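PDB 2D5W: peptide ABC transporter, peptide-binding protein from Thermus thermophilus, which binds oligopeptides, here a pentapeptide, and probably delivers them to an ABC transporter as its extracellular solute-binding component. Local coordinates for residues Phe141-Thr149 with Ala518-Arg527; Lys114-Asp122 with Met490-Gln501. All coordinates share one frame; numbering follows the deposited sequence.

Contact 1: Phe141-Thr149 with Ala518-Arg527; sequences FEPAYYYDT and AVLEFDPERR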
# COMPACT_ATOMS: atom_id res chain seq x y z
N PHE A 141 19.25 -8.98 -10.26
CA PHE A 141 18.53 -7.82 -10.78
C PHE A 141 19.30 -7.25 -11.96
O PHE A 141 20.45 -6.83 -11.81
CB PHE A 141 18.39 -6.73 -9.71
CG PHE A 141 17.85 -7.22 -8.39
CD1 PHE A 141 18.66 -7.94 -7.52
CD2 PHE A 141 16.55 -6.93 -8.01
CE1 PHE A 141 18.18 -8.37 -6.29
CE2 PHE A 141 16.06 -7.35 -6.77
CZ PHE A 141 16.88 -8.08 -5.91
N GLU A 142 18.68 -7.22 -13.13
CA GLU A 142 19.34 -6.68 -14.31
C GLU A 142 18.33 -6.10 -15.29
O GLU A 142 17.52 -6.83 -15.86
CB GLU A 142 20.17 -7.77 -15.01
CG GLU A 142 20.97 -7.24 -16.19
CD GLU A 142 21.78 -8.32 -16.88
OE1 GLU A 142 22.65 -8.94 -16.23
OE2 GLU A 142 21.55 -8.55 -18.09
N PRO A 143 18.35 -4.77 -15.50
CA PRO A 143 19.28 -3.84 -14.85
C PRO A 143 18.91 -3.62 -13.39
O PRO A 143 17.74 -3.74 -13.01
CB PRO A 143 19.11 -2.57 -15.68
CG PRO A 143 17.66 -2.61 -16.03
CD PRO A 143 17.45 -4.06 -16.42
N ALA A 144 19.90 -3.30 -12.57
CA ALA A 144 19.67 -3.07 -11.15
C ALA A 144 19.19 -1.65 -10.91
O ALA A 144 19.61 -0.71 -11.59
CB ALA A 144 20.96 -3.32 -10.37
N TYR A 145 18.29 -1.50 -9.93
CA TYR A 145 17.76 -0.19 -9.56
C TYR A 145 18.37 0.19 -8.21
O TYR A 145 18.79 -0.68 -7.45
CB TYR A 145 16.23 -0.23 -9.45
CG TYR A 145 15.50 -0.32 -10.77
CD1 TYR A 145 14.10 -0.28 -10.81
CD2 TYR A 145 16.19 -0.43 -11.98
CE1 TYR A 145 13.41 -0.35 -12.02
CE2 TYR A 145 15.50 -0.51 -13.19
CZ TYR A 145 14.12 -0.47 -13.21
OH TYR A 145 13.46 -0.54 -14.41
N TYR A 146 18.39 1.48 -7.92
CA TYR A 146 18.99 1.98 -6.69
C TYR A 146 18.42 1.43 -5.39
O TYR A 146 19.11 1.42 -4.37
CB TYR A 146 18.91 3.51 -6.66
CG TYR A 146 17.57 4.07 -6.24
CD1 TYR A 146 17.34 4.46 -4.92
CD2 TYR A 146 16.52 4.20 -7.16
CE1 TYR A 146 16.10 4.96 -4.52
CE2 TYR A 146 15.28 4.70 -6.77
CZ TYR A 146 15.08 5.07 -5.45
OH TYR A 146 13.85 5.55 -5.05
N TYR A 147 17.18 0.95 -5.44
CA TYR A 147 16.52 0.44 -4.24
C TYR A 147 16.43 -1.07 -4.10
O TYR A 147 15.78 -1.56 -3.17
CB TYR A 147 15.10 1.02 -4.16
CG TYR A 147 14.21 0.72 -5.36
CD1 TYR A 147 13.98 -0.59 -5.79
CD2 TYR A 147 13.52 1.75 -6.01
CE1 TYR A 147 13.10 -0.86 -6.83
CE2 TYR A 147 12.63 1.48 -7.05
CZ TYR A 147 12.42 0.18 -7.45
OH TYR A 147 11.53 -0.10 -8.46
N ASP A 148 17.08 -1.82 -4.98
CA ASP A 148 16.98 -3.28 -4.92
C ASP A 148 17.46 -3.96 -3.63
O ASP A 148 17.02 -5.07 -3.32
CB ASP A 148 17.66 -3.89 -6.14
CG ASP A 148 16.86 -3.67 -7.42
OD1 ASP A 148 17.44 -3.78 -8.52
OD2 ASP A 148 15.64 -3.39 -7.33
N THR A 149 18.35 -3.32 -2.88
CA THR A 149 18.83 -3.91 -1.64
C THR A 149 17.98 -3.50 -0.44
O THR A 149 18.20 -3.98 0.67
CB THR A 149 20.30 -3.53 -1.34
OG1 THR A 149 20.40 -2.12 -1.16
CG2 THR A 149 21.21 -3.98 -2.47
N ALA A 518 15.94 7.72 -13.68
CA ALA A 518 16.20 8.00 -12.27
C ALA A 518 16.41 6.76 -11.41
O ALA A 518 17.27 6.77 -10.54
CB ALA A 518 15.06 8.84 -11.70
N VAL A 519 15.64 5.71 -11.65
CA VAL A 519 15.79 4.51 -10.84
C VAL A 519 17.10 3.79 -11.10
O VAL A 519 17.53 2.96 -10.29
CB VAL A 519 14.61 3.51 -11.04
CG1 VAL A 519 13.31 4.15 -10.56
CG2 VAL A 519 14.50 3.10 -12.49
N LEU A 520 17.75 4.12 -12.21
CA LEU A 520 19.04 3.53 -12.57
C LEU A 520 20.18 4.40 -12.06
O LEU A 520 21.35 4.03 -12.18
CB LEU A 520 19.17 3.43 -14.09
CG LEU A 520 18.21 2.51 -14.85
CD1 LEU A 520 18.35 2.78 -16.34
CD2 LEU A 520 18.52 1.06 -14.53
N GLU A 521 19.84 5.56 -11.50
CA GLU A 521 20.86 6.48 -10.99
C GLU A 521 21.24 6.16 -9.56
O GLU A 521 20.46 6.37 -8.63
CB GLU A 521 20.36 7.92 -11.07
CG GLU A 521 21.41 8.93 -10.64
CD GLU A 521 22.69 8.78 -11.44
OE1 GLU A 521 22.67 9.11 -12.65
OE2 GLU A 521 23.71 8.33 -10.87
N PHE A 522 22.46 5.65 -9.37
CA PHE A 522 22.91 5.32 -8.03
C PHE A 522 23.46 6.51 -7.26
O PHE A 522 23.77 6.40 -6.08
CB PHE A 522 23.91 4.16 -8.07
CG PHE A 522 23.25 2.83 -8.29
CD1 PHE A 522 22.74 2.48 -9.54
CD2 PHE A 522 23.09 1.94 -7.24
CE1 PHE A 522 22.07 1.28 -9.73
CE2 PHE A 522 22.42 0.73 -7.41
CZ PHE A 522 21.91 0.40 -8.66
N ASP A 523 23.60 7.64 -7.94
CA ASP A 523 24.06 8.85 -7.27
C ASP A 523 22.81 9.53 -6.72
O ASP A 523 21.92 9.90 -7.48
CB ASP A 523 24.78 9.78 -8.24
CG ASP A 523 25.17 11.08 -7.59
OD1 ASP A 523 24.47 12.10 -7.81
OD2 ASP A 523 26.17 11.09 -6.84
N PRO A 524 22.74 9.71 -5.39
CA PRO A 524 21.57 10.34 -4.78
C PRO A 524 21.16 11.70 -5.33
O PRO A 524 19.97 11.96 -5.52
CB PRO A 524 21.95 10.41 -3.30
CG PRO A 524 22.83 9.21 -3.13
CD PRO A 524 23.70 9.27 -4.36
N GLU A 525 22.13 12.58 -5.57
CA GLU A 525 21.81 13.91 -6.07
C GLU A 525 21.27 13.92 -7.49
O GLU A 525 20.28 14.60 -7.77
CB GLU A 525 23.03 14.83 -5.98
CG GLU A 525 22.72 16.27 -6.33
CD GLU A 525 21.54 16.82 -5.56
OE1 GLU A 525 21.61 16.87 -4.31
OE2 GLU A 525 20.53 17.20 -6.20
N ARG A 526 21.90 13.18 -8.40
CA ARG A 526 21.41 13.15 -9.77
C ARG A 526 20.03 12.51 -9.79
O ARG A 526 19.14 12.94 -10.53
CB ARG A 526 22.37 12.37 -10.68
CG ARG A 526 21.92 12.29 -12.14
CD ARG A 526 21.60 13.66 -12.72
NE ARG A 526 21.21 13.61 -14.13
CZ ARG A 526 20.72 14.65 -14.80
NH1 ARG A 526 20.39 14.52 -16.08
NH2 ARG A 526 20.54 15.81 -14.19
N ARG A 527 19.84 11.48 -8.98
CA ARG A 527 18.56 10.79 -8.90
C ARG A 527 17.48 11.78 -8.46
O ARG A 527 16.39 11.83 -9.03
CB ARG A 527 18.64 9.63 -7.91
CG ARG A 527 17.34 8.86 -7.74
CD ARG A 527 17.57 7.56 -6.99
NE ARG A 527 17.98 7.74 -5.60
CZ ARG A 527 19.12 7.31 -5.08
NH1 ARG A 527 19.38 7.52 -3.80
NH2 ARG A 527 20.02 6.69 -5.84
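The carbonyl oxygen of Val519 is gripped twice by the facing loop. Tyr146 N donates to Val519 O over 2.9 Å, while Tyr145 CA adds a CA-H...O contact to the same oxygen at 3.2 Å. Tyr145 and Tyr146 meet the partner segment differently. Over the Tyr146 ring the guanidinium of Arg527 lies flat, planes 8° apart and centres 4.0 Å apart, a guanidinium-on-ring stack to which Arg527 CD adds a CH-pi contact above the ring centre. The bend at chi3 (66°) turns the arginine head back across the ring, where Arg527 NH2 donates to Glu521 O at 2.8 Å, close to the guanidinium plane; that bond limits rotation of the stacked group. Tyr147 CB covers the other face of the Tyr146 ring, which is thus sandwiched. Val519 CG2 stands over the centre of the Tyr145 ring, a CH-pi contact of 3.5 Å to the centroid, and Leu520 CD2 fills in between Tyr145 and Pro143. Phe522 turns one ring face to Tyr146 CA and its edge to Ala144 O. The phenol groups of Tyr145, Tyr146 and Tyr147 find their polar partners beyond the two segments, in Asp122, the backbone carbonyl of Glu474, and Asp475, respectively. A loop leaving strand 136-141 is thereby fastened to the turn between helices 509-518 and 524-541, with Asp523 as N-cap of the latter, while strand 78-86 packs alongside through Leu81 and Lys79.

Contact 2: Lys114-Asp122 with Met490-Gln501; sequences KGMPVLNPD and MVPTKENNYQGQ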
# COMPACT_ATOMS: atom_id res chain seq x y z
N LYS A 114 3.12 -15.91 -17.41
CA LYS A 114 2.63 -14.95 -18.38
C LYS A 114 1.17 -14.60 -18.11
O LYS A 114 0.33 -15.48 -17.94
CB LYS A 114 2.78 -15.50 -19.80
CG LYS A 114 4.22 -15.85 -20.20
CD LYS A 114 5.15 -14.64 -20.19
CE LYS A 114 5.62 -14.28 -18.79
NZ LYS A 114 6.56 -13.12 -18.79
N GLY A 115 0.89 -13.30 -18.04
CA GLY A 115 -0.48 -12.88 -17.79
C GLY A 115 -0.86 -12.78 -16.32
O GLY A 115 -2.00 -12.47 -16.01
N MET A 116 0.08 -13.06 -15.41
CA MET A 116 -0.19 -12.95 -13.98
C MET A 116 -0.44 -11.46 -13.74
O MET A 116 0.36 -10.63 -14.16
CB MET A 116 1.03 -13.43 -13.19
CG MET A 116 0.86 -13.44 -11.67
SD MET A 116 -0.43 -14.54 -11.05
CE MET A 116 0.15 -16.13 -11.68
N PRO A 117 -1.56 -11.10 -13.08
CA PRO A 117 -1.85 -9.69 -12.83
C PRO A 117 -1.01 -9.04 -11.73
O PRO A 117 -1.54 -8.51 -10.75
CB PRO A 117 -3.34 -9.71 -12.49
CG PRO A 117 -3.49 -11.00 -11.76
CD PRO A 117 -2.66 -11.96 -12.60
N VAL A 118 0.31 -9.06 -11.91
CA VAL A 118 1.21 -8.49 -10.92
C VAL A 118 1.12 -6.97 -10.82
O VAL A 118 0.83 -6.27 -11.79
CB VAL A 118 2.69 -8.90 -11.22
CG1 VAL A 118 2.84 -10.42 -11.13
CG2 VAL A 118 3.11 -8.39 -12.60
N LEU A 119 1.39 -6.48 -9.61
CA LEU A 119 1.37 -5.05 -9.32
C LEU A 119 2.55 -4.32 -9.95
O LEU A 119 2.44 -3.16 -10.34
CB LEU A 119 1.43 -4.82 -7.81
CG LEU A 119 0.27 -5.32 -6.95
CD1 LEU A 119 0.69 -5.35 -5.49
CD2 LEU A 119 -0.93 -4.42 -7.16
N ASN A 120 3.69 -5.00 -10.02
CA ASN A 120 4.90 -4.40 -10.58
C ASN A 120 5.51 -5.28 -11.65
O ASN A 120 6.43 -6.06 -11.39
CB ASN A 120 5.92 -4.13 -9.47
CG ASN A 120 5.93 -5.19 -8.39
OD1 ASN A 120 4.96 -5.34 -7.64
ND2 ASN A 120 7.02 -5.94 -8.31
N PRO A 121 5.02 -5.14 -12.89
CA PRO A 121 5.52 -5.93 -14.02
C PRO A 121 6.99 -5.64 -14.34
O PRO A 121 7.66 -6.47 -14.95
CB PRO A 121 4.59 -5.53 -15.17
CG PRO A 121 3.34 -5.11 -14.47
CD PRO A 121 3.84 -4.35 -13.28
N ASP A 122 7.49 -4.48 -13.93
CA ASP A 122 8.89 -4.14 -14.17
C ASP A 122 9.79 -5.08 -13.36
O ASP A 122 10.74 -5.65 -13.90
CB ASP A 122 9.16 -2.68 -13.78
CG ASP A 122 10.64 -2.35 -13.74
OD1 ASP A 122 11.29 -2.63 -12.71
OD2 ASP A 122 11.16 -1.84 -14.76
N MET A 490 2.52 -0.10 -17.03
CA MET A 490 2.03 -0.03 -15.65
C MET A 490 0.57 0.36 -15.46
O MET A 490 0.12 0.54 -14.33
CB MET A 490 2.92 0.94 -14.86
CG MET A 490 4.42 0.83 -15.17
SD MET A 490 5.20 -0.79 -14.86
CE MET A 490 5.22 -0.79 -13.08
N VAL A 491 -0.17 0.48 -16.56
CA VAL A 491 -1.60 0.83 -16.50
C VAL A 491 -2.38 -0.47 -16.64
O VAL A 491 -2.30 -1.13 -17.67
CB VAL A 491 -1.99 1.78 -17.65
CG1 VAL A 491 -3.48 2.05 -17.62
CG2 VAL A 491 -1.21 3.08 -17.53
N PRO A 492 -3.15 -0.85 -15.61
CA PRO A 492 -3.90 -2.11 -15.71
C PRO A 492 -5.10 -2.09 -16.64
O PRO A 492 -6.05 -1.34 -16.43
CB PRO A 492 -4.29 -2.39 -14.25
CG PRO A 492 -4.45 -1.01 -13.68
CD PRO A 492 -3.29 -0.25 -14.27
N THR A 493 -5.03 -2.91 -17.68
CA THR A 493 -6.11 -3.03 -18.65
C THR A 493 -6.11 -4.47 -19.15
O THR A 493 -5.18 -5.23 -18.88
CB THR A 493 -5.92 -2.13 -19.89
OG1 THR A 493 -4.83 -2.63 -20.68
CG2 THR A 493 -5.62 -0.69 -19.47
N LYS A 494 -7.15 -4.84 -19.88
CA LYS A 494 -7.23 -6.18 -20.43
C LYS A 494 -6.01 -6.44 -21.32
O LYS A 494 -5.48 -7.55 -21.36
CB LYS A 494 -8.52 -6.32 -21.24
CG LYS A 494 -8.70 -7.67 -21.92
CD LYS A 494 -10.02 -7.72 -22.68
CE LYS A 494 -10.10 -6.62 -23.73
NZ LYS A 494 -11.41 -6.64 -24.45
N GLU A 495 -5.56 -5.39 -22.01
CA GLU A 495 -4.42 -5.51 -22.92
C GLU A 495 -3.09 -5.86 -22.28
O GLU A 495 -2.23 -6.44 -22.95
CB GLU A 495 -4.27 -4.22 -23.74
CG GLU A 495 -5.37 -3.96 -24.76
CD GLU A 495 -6.73 -3.73 -24.12
OE1 GLU A 495 -6.81 -2.90 -23.20
OE2 GLU A 495 -7.71 -4.37 -24.56
N ASN A 496 -2.88 -5.52 -21.01
CA ASN A 496 -1.62 -5.87 -20.36
C ASN A 496 -1.87 -6.86 -19.22
O ASN A 496 -1.06 -6.98 -18.29
CB ASN A 496 -0.88 -4.62 -19.87
CG ASN A 496 -1.37 -4.14 -18.52
OD1 ASN A 496 -2.53 -4.34 -18.16
ND2 ASN A 496 -0.49 -3.47 -17.78
N ASN A 497 -2.99 -7.57 -19.30
CA ASN A 497 -3.35 -8.57 -18.30
C ASN A 497 -3.55 -7.99 -16.91
O ASN A 497 -3.26 -8.64 -15.90
CB ASN A 497 -2.31 -9.69 -18.29
CG ASN A 497 -2.13 -10.31 -19.67
OD1 ASN A 497 -1.12 -10.10 -20.33
ND2 ASN A 497 -3.13 -11.06 -20.11
N TYR A 498 -4.07 -6.77 -16.87
CA TYR A 498 -4.38 -6.07 -15.63
C TYR A 498 -3.21 -5.90 -14.67
O TYR A 498 -3.35 -6.06 -13.46
CB TYR A 498 -5.54 -6.78 -14.92
CG TYR A 498 -6.73 -7.01 -15.81
CD1 TYR A 498 -6.91 -8.23 -16.46
CD2 TYR A 498 -7.67 -6.01 -16.03
CE1 TYR A 498 -8.01 -8.45 -17.30
CE2 TYR A 498 -8.77 -6.21 -16.87
CZ TYR A 498 -8.93 -7.43 -17.49
OH TYR A 498 -10.01 -7.63 -18.32
N GLN A 499 -2.05 -5.55 -15.22
CA GLN A 499 -0.84 -5.35 -14.42
C GLN A 499 -0.58 -3.88 -14.14
O GLN A 499 -0.96 -3.00 -14.92
CB GLN A 499 0.37 -5.94 -15.15
CG GLN A 499 0.23 -7.42 -15.48
CD GLN A 499 1.37 -7.95 -16.34
OE1 GLN A 499 2.02 -7.21 -17.08
NE2 GLN A 499 1.60 -9.26 -16.27
N GLY A 500 0.05 -3.60 -13.00
CA GLY A 500 0.38 -2.22 -12.67
C GLY A 500 -0.55 -1.50 -11.72
O GLY A 500 -1.64 -1.98 -11.41
N GLN A 501 -0.11 -0.32 -11.29
CA GLN A 501 -0.87 0.50 -10.35
C GLN A 501 -1.21 1.91 -10.82
O GLN A 501 -1.63 2.74 -10.02
CB GLN A 501 -0.13 0.57 -9.01
CG GLN A 501 -0.00 -0.76 -8.30
CD GLN A 501 0.73 -0.63 -6.98
OE1 GLN A 501 1.94 -0.41 -6.96
NE2 GLN A 501 0.00 -0.76 -5.88
O HOH W 1 -4.32 -11.21 -15.58
O HOH W 2 3.03 -11.17 -18.10
O HOH W 3 3.42 -0.82 -9.40
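Gln499 reaches across with its side-chain amide and donates from NE2 to Met116 O at 2.8 Å, with the acceptor near the amide plane. Its chain runs extended beyond CG (chi2 174°), which carries the amide past Pro121 and alongside Val118. Met116 O also accepts from Val118 N, on the opposite face of the carbonyl plane, within the inverse gamma turn centred on Pro117; one oxygen thus ties the turn to its neighbour. A backbone bond follows, Gly500 N to Val118 O at 3.0 Å, and Gly500 CA approaches Leu119 O at 3.2 Å. This is the tightly packed part, closed by Met490, whose bent chain brings CE to 3.8 Å from Pro121 CD. Within 490-501, Asn496 OD1 accepts from Thr493 N and Gln499 N, from opposite faces; the bond to Gln499 N forms an Asx motif.

The looser margins are bridged by water. One molecule donates to both Gly115 O and Asn497 O, another accepts from Gly115 N and Gln499 NE2, and a third donates to Leu119 O (2.7 Å) and Gln501 OE1. Asn497 lays its amide against Gly115 CA, its ND2 bonded to Pro178 O. Beside the third water, Leu119 CD2 meets Gln501 CG, and Gln501 NE2 hydrogen-bonds the backbone of the bound peptide. Leu119, Asn120 and Gln501 also pack on apolar side chains of that ligand, so the paired loops form part of the peptide-binding site of this family 5 solute-binding protein.

Overall arrangement
Worked through together, the two contacts illustrate how distant parts of a long chain are interleaved. Their segments alternate in sequence, 114-122, 141-149, 490-501, then 518-527, and each contact closes a span of nearly 370 residues. The centres lie about 23 Å apart, yet Tyr145 OH of contact 1 and Asp122 OD2 of contact 2 stand 2.7 Å apart in a probable hydrogen bond, connecting the peptide-bordering contact to the more distant one. Helix 121-126, which starts in 114-122, and strands 127-131 and 136-141 lead from one first segment to the other; helix 509-518 connects the second segments. Contact 1 joins the loop after an inner strand of the four-stranded antiparallel sheet to the turn before helix 524-541.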